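PDB 6IY4: LupI from Flavobacterium sp. YS-80-122, which probably inhibits metalloendopeptidases and belongs to the Inh family of protease inhibitors. Local coordinates for residues K28-S33 with T48-T53. Residues are numbered along the deposited sequence; the frame is centred on the assembly and turned at random.
Sequences KDRTFS and TTWSPT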
loop_
_atom_site.group_PDB
_atom_site.type_symbol
_atom_site.label_atom_id
_atom_site.label_comp_id
_atom_site.label_asym_id
_atom_site.label_seq_id
_atom_site.Cartn_x
_atom_site.Cartn_y
_atom_site.Cartn_z
ATOM N N LYS A 28 5.258 12.444 0.976
ATOM C CA LYS A 28 4.316 13.475 0.448
ATOM C C LYS A 28 4.425 13.659 -1.070
ATOM O O LYS A 28 3.397 14.030 -1.671
ATOM C CB LYS A 28 4.565 14.783 1.192
ATOM C CG LYS A 28 3.933 14.778 2.574
ATOM C CD LYS A 28 3.823 16.141 3.229
ATOM C CE LYS A 28 2.732 16.987 2.623
ATOM N NZ LYS A 28 2.194 17.959 3.603
ATOM N N ASP A 29 5.559 13.309 -1.655
ATOM C CA ASP A 29 5.822 13.427 -3.119
ATOM C C ASP A 29 5.418 12.137 -3.863
ATOM O O ASP A 29 5.807 11.943 -5.030
ATOM C CB ASP A 29 7.280 13.802 -3.367
ATOM C CG ASP A 29 8.256 12.671 -3.130
ATOM O OD1 ASP A 29 7.836 11.610 -2.607
ATOM O OD2 ASP A 29 9.414 12.829 -3.518
ATOM N N ARG A 30 4.657 11.275 -3.197
ATOM C CA ARG A 30 4.024 10.062 -3.762
ATOM C C ARG A 30 5.079 8.992 -4.091
ATOM O O ARG A 30 4.807 8.148 -4.917
ATOM C CB ARG A 30 3.084 10.479 -4.908
ATOM C CG ARG A 30 1.873 11.259 -4.413
ATOM C CD ARG A 30 0.745 11.334 -5.406
ATOM N NE ARG A 30 1.247 11.908 -6.644
ATOM C CZ ARG A 30 1.542 11.222 -7.762
ATOM N NH1 ARG A 30 1.368 9.909 -7.839
ATOM N NH2 ARG A 30 2.031 11.854 -8.819
ATOM N N THR A 31 6.187 8.943 -3.374
ATOM C CA THR A 31 7.129 7.826 -3.351
ATOM C C THR A 31 7.062 7.152 -1.997
ATOM O O THR A 31 6.197 7.485 -1.178
ATOM C CB THR A 31 8.545 8.294 -3.681
ATOM O OG1 THR A 31 8.974 9.222 -2.688
ATOM C CG2 THR A 31 8.542 8.971 -5.020
ATOM N N PHE A 32 7.908 6.153 -1.821
ATOM C CA PHE A 32 7.992 5.367 -0.584
ATOM C C PHE A 32 9.394 5.388 -0.013
ATOM O O PHE A 32 10.323 5.537 -0.760
ATOM C CB PHE A 32 7.714 3.898 -0.850
ATOM C CG PHE A 32 6.404 3.611 -1.539
ATOM C CD1 PHE A 32 5.230 3.474 -0.818
ATOM C CD2 PHE A 32 6.375 3.433 -2.918
ATOM C CE1 PHE A 32 4.055 3.159 -1.473
ATOM C CE2 PHE A 32 5.189 3.120 -3.568
ATOM C CZ PHE A 32 4.037 2.957 -2.835
ATOM N N SER A 33 9.509 5.193 1.281
ATOM C CA SER A 33 10.810 4.861 1.884
ATOM C C SER A 33 11.280 3.494 1.349
ATOM O O SER A 33 10.501 2.728 0.764
ATOM C CB SER A 33 10.702 4.918 3.380
ATOM O OG SER A 33 9.887 3.872 3.869
ATOM N N THR A 48 6.599 1.718 -6.892
ATOM C CA THR A 48 7.569 2.838 -6.792
ATOM C C THR A 48 6.833 4.134 -6.494
ATOM O O THR A 48 7.489 5.063 -5.979
ATOM C CB THR A 48 8.430 2.962 -8.059
ATOM O OG1 THR A 48 7.579 3.169 -9.186
ATOM C CG2 THR A 48 9.285 1.733 -8.275
ATOM N N THR A 49 5.546 4.267 -6.845
ATOM C CA THR A 49 4.771 5.462 -6.514
ATOM C C THR A 49 3.362 5.057 -6.084
ATOM O O THR A 49 3.021 3.874 -6.111
ATOM C CB THR A 49 4.708 6.483 -7.638
ATOM O OG1 THR A 49 3.994 5.939 -8.757
ATOM C CG2 THR A 49 6.092 6.899 -8.095
ATOM N N TRP A 50 2.632 6.034 -5.589
ATOM C CA TRP A 50 1.246 5.804 -5.145
ATOM C C TRP A 50 0.393 6.996 -5.519
ATOM O O TRP A 50 0.895 8.088 -5.672
ATOM C CB TRP A 50 1.206 5.476 -3.651
ATOM C CG TRP A 50 1.816 6.518 -2.769
ATOM C CD1 TRP A 50 3.106 6.608 -2.338
ATOM C CD2 TRP A 50 1.105 7.608 -2.147
ATOM N NE1 TRP A 50 3.251 7.688 -1.525
ATOM C CE2 TRP A 50 2.041 8.318 -1.374
ATOM C CE3 TRP A 50 -0.216 8.071 -2.188
ATOM C CZ2 TRP A 50 1.695 9.449 -0.633
ATOM C CZ3 TRP A 50 -0.573 9.174 -1.429
ATOM C CH2 TRP A 50 0.376 9.868 -0.674
ATOM N N SER A 51 -0.920 6.774 -5.559
ATOM C CA SER A 51 -1.872 7.850 -5.873
ATOM C C SER A 51 -3.195 7.560 -5.213
ATOM O O SER A 51 -3.774 6.497 -5.406
ATOM C CB SER A 51 -2.045 7.986 -7.355
ATOM O OG SER A 51 -2.783 9.159 -7.646
ATOM N N PRO A 52 -3.741 8.514 -4.451
ATOM C CA PRO A 52 -5.034 8.299 -3.821
ATOM C C PRO A 52 -6.135 8.404 -4.871
ATOM O O PRO A 52 -5.947 9.071 -5.878
ATOM C CB PRO A 52 -5.168 9.426 -2.792
ATOM C CG PRO A 52 -4.026 10.353 -3.038
ATOM C CD PRO A 52 -3.159 9.822 -4.149
ATOM N N THR A 53 -7.254 7.759 -4.604
ATOM C CA THR A 53 -8.477 7.839 -5.433
ATOM C C THR A 53 -9.589 8.200 -4.479
ATOM O O THR A 53 -9.414 8.201 -3.264
ATOM C CB THR A 53 -8.736 6.520 -6.161
ATOM O OG1 THR A 53 -9.247 5.627 -5.163
ATOM C CG2 THR A 53 -7.497 5.989 -6.855
HETATM O O HOH W 1 9.470 4.998 -4.116
#
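Three direct hydrogen bonds tie Arg30 and Thr31 to Trp50. Trp50 N donates to Arg30 O at 3.1 Å, and the Arg30 side chain, bent at chi3 (-56°), turns back so that NH1 reaches Trp50 O at 2.9 Å; the acceptor lies in the guanidinium plane, while NH1 stands above the carbonyl plane. Both backbone polar groups of Trp50 are thus engaged by one arginine. At the indole edge, NE1 donates to Thr31 O (3.0 Å, 139° at the hydrogen), which satisfies the polar atom of a buried ring. A water adds an indirect link, accepting from Phe32 N and donating to Thr48 O.

Nonpolar contacts flank the indole. Arg30 CA lies over one face in a CH-pi contact, 3.7 Å from the centroid of the five-membered ring, and Phe32 packs obliquely, its CE1 3.7 Å from Trp50 CD1. An alanine in place of Trp50 would probably leave Thr31 O without its indole donor and open a gap between Arg30 CA and the Phe32 ring.

Within the loop, Asp29 OD1 accepts from Thr31 N in an Asx turn and also from Thr31 OG1. Through the bonds and packing at Trp50, this irregular loop after strand 22-26 is pinned to 49-53, an outermost strand of the antiparallel sheet, where Thr48 and Thr49 form a classic beta bulge against Ile60. Trp50 also touches Leu26 of strand 22-26, Leu57 and Leu59 of the adjacent strand 56-60, and Pro3 and Val6 of helix 3-6.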